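Local coordinates for protein exopolygalacturonate lyase (Vibrio vulnificus, PDB 5A29) that probably cleaves pectate (polygalacturonate) chains by beta-elimination, working from chain ends, and binds a manganese ion, at residues 190-195 with 230-235; 281-286 with 332-337; 326-331 with 380-385; 339-344 with 416-421. One frame throughout, in Å; residues are numbered along the deposited sequence.

Interaction 1 of 4, residues 190-195 with 230-235; sequences SLDMGR and GLTFIN. With SRT (S,R meso-tartaric acid), chain Q; SRT (S,R meso-tartaric acid), chain D; EDO (1,2-ethanediol), chain G.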
# COMPACT_ATOMS: atom_id res chain seq x y z
N SER A 190 -2.54 22.51 -10.54
CA SER A 190 -2.99 21.27 -11.20
C SER A 190 -2.80 20.06 -10.29
O SER A 190 -3.34 18.98 -10.58
CB SER A 190 -2.15 21.08 -12.46
OG SER A 190 -0.82 20.85 -12.10
N LEU A 191 -1.94 20.23 -9.27
CA LEU A 191 -1.56 19.14 -8.32
C LEU A 191 -0.93 17.97 -9.04
O LEU A 191 -1.02 16.81 -8.59
CB LEU A 191 -2.76 18.73 -7.42
CG LEU A 191 -2.92 19.53 -6.11
CD1 LEU A 191 -1.74 19.29 -5.19
CD2 LEU A 191 -2.97 21.03 -6.43
N ASP A 192 -0.23 18.27 -10.15
CA ASP A 192 0.67 17.31 -10.73
C ASP A 192 1.69 16.93 -9.66
O ASP A 192 2.22 17.81 -9.01
CB ASP A 192 1.37 17.93 -11.96
CG ASP A 192 0.48 17.87 -13.19
OD1 ASP A 192 -0.32 16.90 -13.29
OD2 ASP A 192 0.51 18.81 -14.02
N MET A 193 1.92 15.62 -9.46
CA MET A 193 2.86 15.12 -8.42
C MET A 193 3.97 14.35 -9.09
O MET A 193 3.68 13.45 -9.87
CB MET A 193 2.09 14.11 -7.51
CG MET A 193 1.01 14.92 -6.77
SD MET A 193 -0.23 13.88 -5.90
CE MET A 193 -1.35 13.37 -7.20
N GLY A 194 5.21 14.73 -8.80
CA GLY A 194 6.37 14.05 -9.38
C GLY A 194 6.59 12.81 -8.49
O GLY A 194 6.25 12.81 -7.32
N ARG A 195 7.13 11.76 -9.06
CA ARG A 195 7.49 10.55 -8.31
C ARG A 195 8.88 10.68 -7.73
O ARG A 195 9.21 10.01 -6.77
CB ARG A 195 7.49 9.36 -9.28
CG ARG A 195 7.58 8.00 -8.57
CD ARG A 195 6.35 7.76 -7.67
NE ARG A 195 5.13 7.63 -8.48
CZ ARG A 195 3.95 7.25 -7.96
NH1 ARG A 195 3.87 6.95 -6.64
NH2 ARG A 195 2.90 7.08 -8.76
N GLY A 230 -0.97 15.42 -16.24
CA GLY A 230 -1.73 14.19 -15.98
C GLY A 230 -1.10 13.38 -14.81
O GLY A 230 -1.32 12.17 -14.73
N LEU A 231 -0.30 14.01 -13.95
CA LEU A 231 0.43 13.25 -12.90
C LEU A 231 -0.38 13.21 -11.59
O LEU A 231 0.03 13.76 -10.59
CB LEU A 231 1.82 13.82 -12.70
CG LEU A 231 2.68 13.87 -14.00
CD1 LEU A 231 4.04 14.56 -13.77
CD2 LEU A 231 2.85 12.42 -14.52
N THR A 232 -1.57 12.65 -11.65
CA THR A 232 -2.45 12.72 -10.49
C THR A 232 -2.93 11.29 -10.12
O THR A 232 -3.99 11.10 -9.55
CB THR A 232 -3.69 13.64 -10.76
OG1 THR A 232 -4.30 13.24 -11.99
CG2 THR A 232 -3.20 15.12 -10.96
N PHE A 233 -2.09 10.30 -10.41
CA PHE A 233 -2.46 8.90 -10.12
C PHE A 233 -2.72 8.79 -8.59
O PHE A 233 -1.95 9.31 -7.82
CB PHE A 233 -1.20 8.02 -10.37
CG PHE A 233 -0.49 8.34 -11.67
CD1 PHE A 233 -1.17 8.16 -12.88
CD2 PHE A 233 0.73 8.96 -11.67
CE1 PHE A 233 -0.56 8.53 -14.10
CE2 PHE A 233 1.36 9.32 -12.87
CZ PHE A 233 0.72 9.07 -14.09
N ILE A 234 -3.72 7.99 -8.22
CA ILE A 234 -4.07 7.79 -6.80
C ILE A 234 -2.95 7.04 -6.07
O ILE A 234 -2.83 7.18 -4.85
CB ILE A 234 -5.46 7.13 -6.69
CG1 ILE A 234 -5.97 7.10 -5.21
CG2 ILE A 234 -5.44 5.62 -7.16
CD1 ILE A 234 -6.19 8.43 -4.51
N ASN A 235 -2.06 6.33 -6.80
CA ASN A 235 -0.92 5.68 -6.11
C ASN A 235 0.25 6.64 -5.90
O ASN A 235 1.30 6.21 -5.46
CB ASN A 235 -0.49 4.35 -6.77
CG ASN A 235 0.24 4.56 -8.11
OD1 ASN A 235 0.37 5.72 -8.60
ND2 ASN A 235 0.80 3.48 -8.66
O1 SRT Q . 4.59 10.46 -17.42
O11 SRT Q . 5.35 8.89 -18.84
C1 SRT Q . 4.94 9.28 -17.73
C2 SRT Q . 4.95 8.12 -16.75
O2 SRT Q . 6.27 7.66 -16.49
C3 SRT Q . 4.00 8.08 -15.59
O3 SRT Q . 3.15 7.23 -16.34
C4 SRT Q . 4.57 7.25 -14.42
O4 SRT Q . 4.22 6.04 -14.38
O41 SRT Q . 5.38 7.80 -13.59
O1 SRT D . -9.09 6.99 -6.17
O11 SRT D . -11.08 7.59 -6.83
C1 SRT D . -10.28 7.30 -5.92
C2 SRT D . -10.61 7.42 -4.45
O2 SRT D . -10.78 8.79 -4.33
C3 SRT D . -11.84 6.75 -3.79
O3 SRT D . -12.73 6.16 -4.71
C4 SRT D . -11.58 5.70 -2.73
O4 SRT D . -12.39 5.79 -1.77
O41 SRT D . -10.61 4.86 -2.83
C1 EDO G . 9.55 13.14 -11.66
O1 EDO G . 9.51 13.66 -10.31
C2 EDO G . 8.83 11.79 -11.83
O2 EDO G . 7.40 11.93 -12.07

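Interaction 2 of 4, residues 281-286 with 332-337; sequences PVYQFT and DKSIVF. With SRT (S,R meso-tartaric acid), chain D; SRT (S,R meso-tartaric acid), chain R.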
# COMPACT_ATOMS: atom_id res chain seq x y z
N PRO A 281 -15.65 5.27 -8.91
CA PRO A 281 -14.44 6.04 -8.65
C PRO A 281 -13.42 5.94 -9.83
O PRO A 281 -13.51 5.05 -10.71
CB PRO A 281 -13.88 5.39 -7.39
CG PRO A 281 -14.24 3.92 -7.59
CD PRO A 281 -15.64 3.95 -8.20
N VAL A 282 -12.52 6.91 -9.86
CA VAL A 282 -11.47 7.00 -10.90
C VAL A 282 -10.07 6.94 -10.36
O VAL A 282 -9.79 7.13 -9.13
CB VAL A 282 -11.63 8.31 -11.75
CG1 VAL A 282 -12.90 8.17 -12.58
CG2 VAL A 282 -11.68 9.51 -10.79
N TYR A 283 -9.13 6.66 -11.28
CA TYR A 283 -7.75 6.39 -10.84
C TYR A 283 -6.97 7.71 -10.74
O TYR A 283 -5.95 7.79 -10.08
CB TYR A 283 -7.10 5.43 -11.85
CG TYR A 283 -5.67 5.05 -11.51
CD1 TYR A 283 -5.44 4.15 -10.44
CD2 TYR A 283 -4.58 5.56 -12.24
CE1 TYR A 283 -4.17 3.75 -10.15
CE2 TYR A 283 -3.27 5.17 -11.93
CZ TYR A 283 -3.09 4.30 -10.84
OH TYR A 283 -1.86 3.85 -10.52
N GLN A 284 -7.41 8.73 -11.49
CA GLN A 284 -6.72 10.05 -11.43
C GLN A 284 -7.76 11.09 -11.92
O GLN A 284 -8.82 10.71 -12.50
CB GLN A 284 -5.46 10.10 -12.32
CG GLN A 284 -5.74 9.91 -13.83
CD GLN A 284 -4.48 9.40 -14.52
OE1 GLN A 284 -4.14 8.20 -14.40
NE2 GLN A 284 -3.79 10.26 -15.24
N PHE A 285 -7.44 12.36 -11.74
CA PHE A 285 -8.46 13.41 -12.02
C PHE A 285 -8.00 14.34 -13.15
O PHE A 285 -8.74 15.29 -13.48
CB PHE A 285 -8.87 14.25 -10.78
CG PHE A 285 -7.73 14.86 -10.02
CD1 PHE A 285 -7.10 14.18 -8.99
CD2 PHE A 285 -7.30 16.17 -10.30
CE1 PHE A 285 -6.06 14.75 -8.25
CE2 PHE A 285 -6.28 16.75 -9.57
CZ PHE A 285 -5.64 16.08 -8.52
N THR A 286 -6.85 14.05 -13.74
CA THR A 286 -6.39 14.82 -14.93
C THR A 286 -5.75 13.85 -15.93
O THR A 286 -5.32 12.78 -15.51
CB THR A 286 -5.36 15.89 -14.58
OG1 THR A 286 -4.22 15.33 -13.92
CG2 THR A 286 -5.97 17.03 -13.71
N ASP A 332 -7.75 -0.77 -10.08
CA ASP A 332 -8.87 -0.98 -9.15
C ASP A 332 -8.28 -1.30 -7.77
O ASP A 332 -8.76 -0.82 -6.80
CB ASP A 332 -9.76 -2.14 -9.55
CG ASP A 332 -8.96 -3.44 -9.85
OD1 ASP A 332 -7.85 -3.39 -10.43
OD2 ASP A 332 -9.41 -4.53 -9.47
N LYS A 333 -7.22 -2.11 -7.71
CA LYS A 333 -6.61 -2.38 -6.42
C LYS A 333 -6.16 -1.09 -5.69
O LYS A 333 -6.36 -0.97 -4.48
CB LYS A 333 -5.42 -3.31 -6.58
CG LYS A 333 -4.83 -3.69 -5.24
CD LYS A 333 -3.67 -4.67 -5.39
CE LYS A 333 -3.17 -5.11 -4.02
NZ LYS A 333 -1.80 -5.62 -4.24
N SER A 334 -5.49 -0.16 -6.37
CA SER A 334 -5.06 1.06 -5.67
C SER A 334 -6.28 1.88 -5.19
O SER A 334 -6.13 2.63 -4.24
CB SER A 334 -4.26 2.00 -6.59
OG SER A 334 -3.08 1.29 -7.04
N ILE A 335 -7.42 1.74 -5.85
CA ILE A 335 -8.62 2.52 -5.49
C ILE A 335 -9.41 1.79 -4.39
O ILE A 335 -9.69 2.42 -3.34
CB ILE A 335 -9.53 2.70 -6.71
CG1 ILE A 335 -8.82 3.59 -7.74
CG2 ILE A 335 -10.89 3.28 -6.29
CD1 ILE A 335 -9.57 3.50 -9.09
N VAL A 336 -9.81 0.53 -4.63
CA VAL A 336 -10.76 -0.16 -3.73
C VAL A 336 -10.08 -0.91 -2.58
O VAL A 336 -10.78 -1.46 -1.71
CB VAL A 336 -11.77 -1.09 -4.45
CG1 VAL A 336 -12.54 -0.27 -5.54
CG2 VAL A 336 -11.13 -2.38 -4.99
N PHE A 337 -8.76 -1.01 -2.63
CA PHE A 337 -8.05 -1.67 -1.55
C PHE A 337 -7.15 -0.62 -0.86
O PHE A 337 -7.50 -0.16 0.24
CB PHE A 337 -7.22 -2.87 -2.08
CG PHE A 337 -6.38 -3.53 -1.02
CD1 PHE A 337 -7.00 -4.07 0.14
CD2 PHE A 337 -5.00 -3.64 -1.18
CE1 PHE A 337 -6.20 -4.71 1.14
CE2 PHE A 337 -4.19 -4.24 -0.18
CZ PHE A 337 -4.81 -4.80 0.97
O1 SRT D . -9.09 6.99 -6.17
O11 SRT D . -11.08 7.59 -6.83
C1 SRT D . -10.28 7.30 -5.92
C2 SRT D . -10.61 7.42 -4.45
O2 SRT D . -10.78 8.79 -4.33
C3 SRT D . -11.84 6.75 -3.79
O3 SRT D . -12.73 6.16 -4.71
C4 SRT D . -11.58 5.70 -2.73
O4 SRT D . -12.39 5.79 -1.77
O41 SRT D . -10.61 4.86 -2.83
O1 SRT R . 3.34 -1.53 -8.99
O11 SRT R . 2.95 -1.20 -6.89
C1 SRT R . 2.83 -1.89 -7.92
C2 SRT R . 1.98 -3.15 -7.97
O2 SRT R . 2.66 -4.36 -7.69
C3 SRT R . 0.70 -2.95 -7.16
O3 SRT R . 0.01 -1.98 -7.97
C4 SRT R . 0.00 -4.27 -6.94
O4 SRT R . 0.25 -4.80 -5.84
O41 SRT R . -0.69 -4.84 -7.85

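Interaction 3 of 4, residues 326-331 with 380-385; sequences VLFKSN and PIFSDG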
# COMPACT_ATOMS: atom_id res chain seq x y z
N VAL A 326 -9.76 4.09 -16.45
CA VAL A 326 -9.35 2.64 -16.51
C VAL A 326 -9.32 2.02 -15.07
O VAL A 326 -8.57 2.52 -14.21
CB VAL A 326 -7.97 2.52 -17.12
CG1 VAL A 326 -7.45 1.06 -17.06
CG2 VAL A 326 -8.01 2.99 -18.61
N LEU A 327 -10.14 1.02 -14.83
CA LEU A 327 -10.24 0.42 -13.50
C LEU A 327 -9.67 -1.06 -13.57
O LEU A 327 -9.97 -1.86 -12.70
CB LEU A 327 -11.68 0.35 -13.01
CG LEU A 327 -12.32 1.77 -12.99
CD1 LEU A 327 -13.68 1.64 -12.31
CD2 LEU A 327 -11.46 2.73 -12.18
N PHE A 328 -8.86 -1.36 -14.56
CA PHE A 328 -8.20 -2.71 -14.61
C PHE A 328 -6.72 -2.49 -14.63
O PHE A 328 -6.18 -1.38 -14.34
CB PHE A 328 -8.72 -3.52 -15.82
CG PHE A 328 -8.70 -2.73 -17.15
CD1 PHE A 328 -9.79 -1.93 -17.55
CD2 PHE A 328 -7.58 -2.77 -17.99
CE1 PHE A 328 -9.77 -1.17 -18.74
CE2 PHE A 328 -7.53 -1.99 -19.17
CZ PHE A 328 -8.63 -1.18 -19.54
N LYS A 329 -5.98 -3.59 -14.80
CA LYS A 329 -4.54 -3.50 -14.77
C LYS A 329 -4.06 -2.97 -13.42
O LYS A 329 -3.13 -2.14 -13.32
CB LYS A 329 -3.97 -2.76 -16.05
CG LYS A 329 -2.46 -3.10 -16.24
CD LYS A 329 -1.67 -2.04 -17.03
CE LYS A 329 -1.64 -0.60 -16.39
NZ LYS A 329 -1.18 -0.35 -14.94
N SER A 330 -4.70 -3.51 -12.34
CA SER A 330 -4.41 -3.11 -10.94
C SER A 330 -4.77 -1.69 -10.51
O SER A 330 -4.52 -1.31 -9.34
CB SER A 330 -2.94 -3.33 -10.59
OG SER A 330 -2.65 -4.71 -10.81
N ASN A 331 -5.29 -0.89 -11.43
CA ASN A 331 -5.81 0.41 -11.00
C ASN A 331 -6.91 0.24 -9.94
O ASN A 331 -6.95 1.04 -9.04
CB ASN A 331 -6.39 1.23 -12.18
CG ASN A 331 -5.27 1.85 -13.05
OD1 ASN A 331 -4.08 1.62 -12.84
ND2 ASN A 331 -5.67 2.60 -14.10
N PRO A 380 -12.78 -6.64 -15.63
CA PRO A 380 -11.94 -5.50 -16.02
C PRO A 380 -12.80 -4.45 -16.78
O PRO A 380 -13.23 -4.66 -17.93
CB PRO A 380 -10.89 -6.13 -16.98
CG PRO A 380 -11.65 -7.28 -17.63
CD PRO A 380 -12.59 -7.81 -16.53
N ILE A 381 -12.99 -3.29 -16.14
CA ILE A 381 -13.95 -2.36 -16.65
C ILE A 381 -13.40 -0.94 -16.72
O ILE A 381 -12.39 -0.61 -16.05
CB ILE A 381 -15.25 -2.34 -15.75
CG1 ILE A 381 -14.92 -1.90 -14.28
CG2 ILE A 381 -16.05 -3.63 -15.87
CD1 ILE A 381 -16.16 -1.28 -13.60
N PHE A 382 -14.07 -0.12 -17.53
CA PHE A 382 -13.91 1.36 -17.40
C PHE A 382 -14.99 1.90 -16.45
O PHE A 382 -15.93 1.17 -16.09
CB PHE A 382 -14.10 2.02 -18.81
CG PHE A 382 -12.94 1.75 -19.76
CD1 PHE A 382 -12.92 0.58 -20.53
CD2 PHE A 382 -11.90 2.66 -19.91
CE1 PHE A 382 -11.85 0.33 -21.42
CE2 PHE A 382 -10.82 2.39 -20.79
CZ PHE A 382 -10.81 1.19 -21.53
N SER A 383 -14.82 3.18 -15.99
CA SER A 383 -15.66 3.73 -14.93
C SER A 383 -17.12 3.92 -15.39
O SER A 383 -18.00 4.10 -14.57
CB SER A 383 -15.08 5.08 -14.46
OG SER A 383 -15.10 5.92 -15.65
N ASP A 384 -17.41 3.86 -16.70
CA ASP A 384 -18.82 3.84 -17.17
C ASP A 384 -19.41 2.42 -17.19
O ASP A 384 -20.60 2.25 -17.48
CB ASP A 384 -18.92 4.38 -18.59
CG ASP A 384 -18.33 3.41 -19.63
OD1 ASP A 384 -17.51 2.56 -19.25
OD2 ASP A 384 -18.66 3.48 -20.83
N GLY A 385 -18.62 1.42 -16.79
CA GLY A 385 -19.16 0.03 -16.75
C GLY A 385 -18.83 -0.83 -17.97
O GLY A 385 -19.11 -2.03 -17.96
O HOH W 1 -11.79 -3.49 -13.18

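Interaction 4 of 4, residues 339-344 with 416-421; sequences NALIEL and YLLPIL. With SRT (S,R meso-tartaric acid), chain D.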
# COMPACT_ATOMS: atom_id res chain seq x y z
N ASN A 339 -6.25 2.72 -1.31
CA ASN A 339 -6.71 4.08 -0.89
C ASN A 339 -8.01 3.98 -0.07
O ASN A 339 -8.26 4.83 0.81
CB ASN A 339 -6.89 4.99 -2.07
CG ASN A 339 -7.24 6.43 -1.62
OD1 ASN A 339 -6.43 7.10 -0.94
ND2 ASN A 339 -8.46 6.84 -1.92
N ALA A 340 -8.81 2.96 -0.34
CA ALA A 340 -10.00 2.76 0.47
C ALA A 340 -9.63 2.55 1.95
O ALA A 340 -10.29 3.10 2.83
CB ALA A 340 -10.83 1.56 -0.05
N LEU A 341 -8.61 1.75 2.24
CA LEU A 341 -8.18 1.56 3.63
C LEU A 341 -7.70 2.85 4.25
O LEU A 341 -8.01 3.11 5.43
CB LEU A 341 -7.07 0.47 3.75
CG LEU A 341 -7.63 -0.93 3.48
CD1 LEU A 341 -6.35 -1.83 3.57
CD2 LEU A 341 -8.71 -1.47 4.46
N ILE A 342 -6.94 3.64 3.50
CA ILE A 342 -6.49 4.92 4.04
C ILE A 342 -7.73 5.81 4.38
O ILE A 342 -7.79 6.45 5.45
CB ILE A 342 -5.58 5.62 3.01
CG1 ILE A 342 -4.25 4.85 2.95
CG2 ILE A 342 -5.32 7.09 3.37
CD1 ILE A 342 -3.48 4.79 4.27
N GLU A 343 -8.69 5.92 3.47
CA GLU A 343 -9.79 6.89 3.67
C GLU A 343 -10.66 6.41 4.80
O GLU A 343 -11.18 7.22 5.60
CB GLU A 343 -10.62 7.08 2.40
CG GLU A 343 -9.77 7.87 1.39
CD GLU A 343 -10.56 8.40 0.17
OE1 GLU A 343 -11.79 8.13 0.05
OE2 GLU A 343 -9.89 9.08 -0.69
N LEU A 344 -10.88 5.09 4.88
CA LEU A 344 -11.62 4.57 6.03
C LEU A 344 -10.91 4.80 7.34
O LEU A 344 -11.56 5.02 8.38
CB LEU A 344 -11.93 3.04 5.88
CG LEU A 344 -12.99 2.81 4.71
CD1 LEU A 344 -12.99 1.32 4.27
CD2 LEU A 344 -14.41 3.24 5.09
N TYR A 416 -9.61 -7.55 -0.84
CA TYR A 416 -10.68 -6.58 -1.24
C TYR A 416 -11.84 -6.63 -0.21
O TYR A 416 -12.64 -5.69 -0.09
CB TYR A 416 -11.31 -6.95 -2.59
CG TYR A 416 -10.42 -6.51 -3.75
CD1 TYR A 416 -9.07 -6.17 -3.55
CD2 TYR A 416 -10.93 -6.47 -5.04
CE1 TYR A 416 -8.25 -5.82 -4.63
CE2 TYR A 416 -10.12 -6.11 -6.12
CZ TYR A 416 -8.80 -5.80 -5.91
OH TYR A 416 -8.02 -5.48 -7.03
N LEU A 417 -11.94 -7.75 0.46
CA LEU A 417 -12.90 -7.91 1.57
C LEU A 417 -12.70 -6.94 2.72
O LEU A 417 -13.69 -6.44 3.35
CB LEU A 417 -12.88 -9.38 2.06
CG LEU A 417 -13.77 -9.66 3.31
CD1 LEU A 417 -15.26 -9.56 2.96
CD2 LEU A 417 -13.50 -11.10 3.78
N LEU A 418 -11.43 -6.72 3.10
CA LEU A 418 -11.18 -5.92 4.30
C LEU A 418 -11.80 -4.50 4.32
O LEU A 418 -12.35 -4.09 5.34
CB LEU A 418 -9.67 -5.88 4.59
CG LEU A 418 -9.27 -5.21 5.96
CD1 LEU A 418 -9.83 -6.08 7.10
CD2 LEU A 418 -7.76 -5.24 6.01
N PRO A 419 -11.67 -3.73 3.22
CA PRO A 419 -12.30 -2.40 3.17
C PRO A 419 -13.82 -2.49 3.27
O PRO A 419 -14.43 -1.56 3.82
CB PRO A 419 -11.87 -1.82 1.80
CG PRO A 419 -10.68 -2.61 1.40
CD PRO A 419 -10.85 -3.99 2.01
N ILE A 420 -14.42 -3.54 2.70
CA ILE A 420 -15.88 -3.66 2.73
C ILE A 420 -16.29 -3.87 4.20
O ILE A 420 -17.25 -3.27 4.68
CB ILE A 420 -16.34 -4.81 1.85
CG1 ILE A 420 -16.09 -4.44 0.37
CG2 ILE A 420 -17.80 -5.22 2.08
CD1 ILE A 420 -16.18 -5.67 -0.44
N LEU A 421 -15.55 -4.71 4.92
CA LEU A 421 -15.84 -4.95 6.36
C LEU A 421 -15.55 -3.72 7.19
O LEU A 421 -16.38 -3.39 8.09
CB LEU A 421 -15.00 -6.14 6.91
CG LEU A 421 -15.42 -7.49 6.28
CD1 LEU A 421 -14.50 -8.66 6.78
CD2 LEU A 421 -16.92 -7.81 6.50
O1 SRT D . -9.09 6.99 -6.17
O11 SRT D . -11.08 7.59 -6.83
C1 SRT D . -10.28 7.30 -5.92
C2 SRT D . -10.61 7.42 -4.45
O2 SRT D . -10.78 8.79 -4.33
C3 SRT D . -11.84 6.75 -3.79
O3 SRT D . -12.73 6.16 -4.71
C4 SRT D . -11.58 5.70 -2.73
O4 SRT D . -12.39 5.79 -1.77
O41 SRT D . -10.61 4.86 -2.83

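Interaction 1 of 4, residues 190-195 with 230-235
The guanidinium group of R195 meets N235 edge-on, reaching two oxygens of one residue through its two terminal nitrogens. NH1 of R195 donates almost straight to the backbone O of N235 (2.9 Å), which lies in the guanidinium plane, while NH1 itself sits above the plane of that carbonyl. NH2 reaches OD1 of N235, also at 2.9 Å, from above the side-chain amide, which stands nearly perpendicular to the guanidinium (89°). The F233 ring approaches R195 NH2 obliquely through CD2, 4.1 Å away, while its CZ carbon comes obliquely to C3 of a bound meso-tartrate. R195 can reach N235 because its chain bends at chi2 and chi3 (63° and 66°).

Farther along, one backbone-to-backbone bond and one from backbone to carboxylate join the segments. M193 N donates to L231 O at 2.9 Å, the oxygen of a residue centred in an inverse gamma turn, and L231 N bonds OD1 of D192 (3.0 Å) from above the carboxylate plane. The methyl CE of M193 rests on CA of T232 at 3.5 Å, while OG1 of T232 is bonded to T286.

F233 occupies the N-cap position of helix 234-250. R195 also bonds L155 O and lies against E154, a manganese ligand, as is the following residue, H196; it is consistent with a second-shell residue of the manganese site, next to the meso-tartrate that F233 touches.

Interaction 2 of 4, residues 281-286 with 332-337
P281, V282 and I335 belong to a pocket holding a meso-tartrate molecule, where a loop faces helix 331-349. The contact between loop and helix is mainly apolar, without a hydrogen bond between the segments, and centres on I335, whose two branches reach different loop residues. Its CG2, anti to the backbone N, packs on CG of P281 at 3.6 Å, the two side chains crossing at a slant. The other branch leaves beside the backbone N (chi1 -67°) and runs on extended, bringing CD1 against the carbonyl oxygen of V282 at 3.6 Å and alongside CA and CB of Y283. The Y283 ring turns its edge to the helix: CG1 of I335 and CB of S334 both lie near the ring plane, the latter 4.0 Å from CE1.

The same residues touch the ligand. CB of P281 makes a tight approach, 3.0 Å, to the tartrate hydroxyl O3, and the backbone oxygens of V282 and I335 approach opposite ends of the molecule. V282 O is 2.7 Å from O11 of one carboxyl group, and I335 O is 2.7 Å from O41 of the other. I335 O lies within a wider pi-type turn at 334-337. Two residues before I335, K333 extends to a different tartrate, its NZ bonding O4 at 2.7 Å.

Two backbone carbonyls cannot donate, so such short oxygen-oxygen approaches suggest that probably at least one proton is held on each acid group of this tartrate.

Interaction 3 of 4, residues 326-331 with 380-385
The edge of the F328 ring points into the face of F382, a T-shaped pair with centroids 5.2 Å apart and planes at 78°. CE1 of F328 stands 3.7 Å from CE1 of F382, offset from the ring centre toward its rim. The F328 ring takes up this place with CG set between its backbone N and carbonyl carbon (chi1 49°). Its CB, placed by the backbone, lies against CB of P380 at 3.6 Å. V326 serves both rings: its CG1 sits over the centre of a face of F328, while CG2 meets CE2 of F382 at 3.6 Å, the two side chains running side by side in the same direction.

The backbones approach in a single bridge between V326 and F382. L327 N donates to I381 O at 3.0 Å; the donor lies close to the line of the carbonyl, though the N-H is bent (144°). Beyond it, CD1 of L327 packs on CD1 of I381 at 4.0 Å, the side chains crossing at an angle.

Turns and second-shell partners hold this arrangement. A type I' turn runs from F328 to N331, and ND2 of N331 reaches back to V326 O at 2.9 Å; a type I turn from F382 to G385 closes the other loop. F313 adds a second edge-to-face partner to F382, and S383 OG is bonded to N325.

I381 O is thus approached by both an N-H and the ring edge of F328, whose CD1 is 3.3 Å away: a buried carbonyl receives a conventional donor alongside weakly polar aromatic C-H groups.

Interaction 4 of 4, residues 339-344 with 416-421
P419 faces A340 and L341 across two neighbouring helices, and its ring can be followed atom by atom. CB lies opposite CB of A340, 4.0 Å away, and is also neared by the methyl CD1 of L344 from the following turn. At CG the ring comes nearest the isobutyl group of L341, 3.8 Å from CD2 and slightly farther from its CG. CD, which closes the ring on the backbone N, is 4.1 Å from that same CD2, so one methyl spans the rim of the proline. L341 reaches this rim with CG beside its own backbone N (chi1 -70°); CD1 continues the chain in extended form and CD2 branches off toward the proline, the two side chains meeting at a slant. CD2 also nears CG of L418, at 4.1 Å.

The helix axes approach to 9.4 Å and run nearly parallel, 24° apart, with helix 353-370 between them in sequence. That relation is consistent with helices of one layer in the alpha/alpha toroid known for polysaccharide lyase family 2. Past the ring, CD1 of L344 rests on the carbonyl oxygen of P419 at 3.3 Å, while L418 also touches E475 of helix 467-480.

The other side of helix 339-344 carries polar chemistry. ND2 of N339 donates to OE2 of E343 at 2.9 Å, coming from well above the carboxylate plane, and also to O41 of a bound meso-tartrate. E343 OE2 has a second partner in a salt bridge with K271, and N339 OD1 is bonded to S238.

Interactions 1 and 2 follow one another along the chain, with centres 12 Å apart, and are joined by two probable hydrogen bonds, T232 OG1 with T286 OG1 and I234 N with Y283 O. Interaction 2 shares helix 331-349 with interaction 4, 13 Å away, and S334 O to N339 N continues that helix between them. Interactions 2 and 3 alternate in sequence and lie closest, 9 Å centre to centre, touching through L327 and I335. Interactions 1 and 4, 22 Å apart, meet where I234 packs on N339. Interactions 1, 2 and 4 all touch the same meso-tartrate, so the start of helix 234-250, the 281-286 loop and helix 331-349 converge on one pocket, with interaction 3 packed against interaction 2.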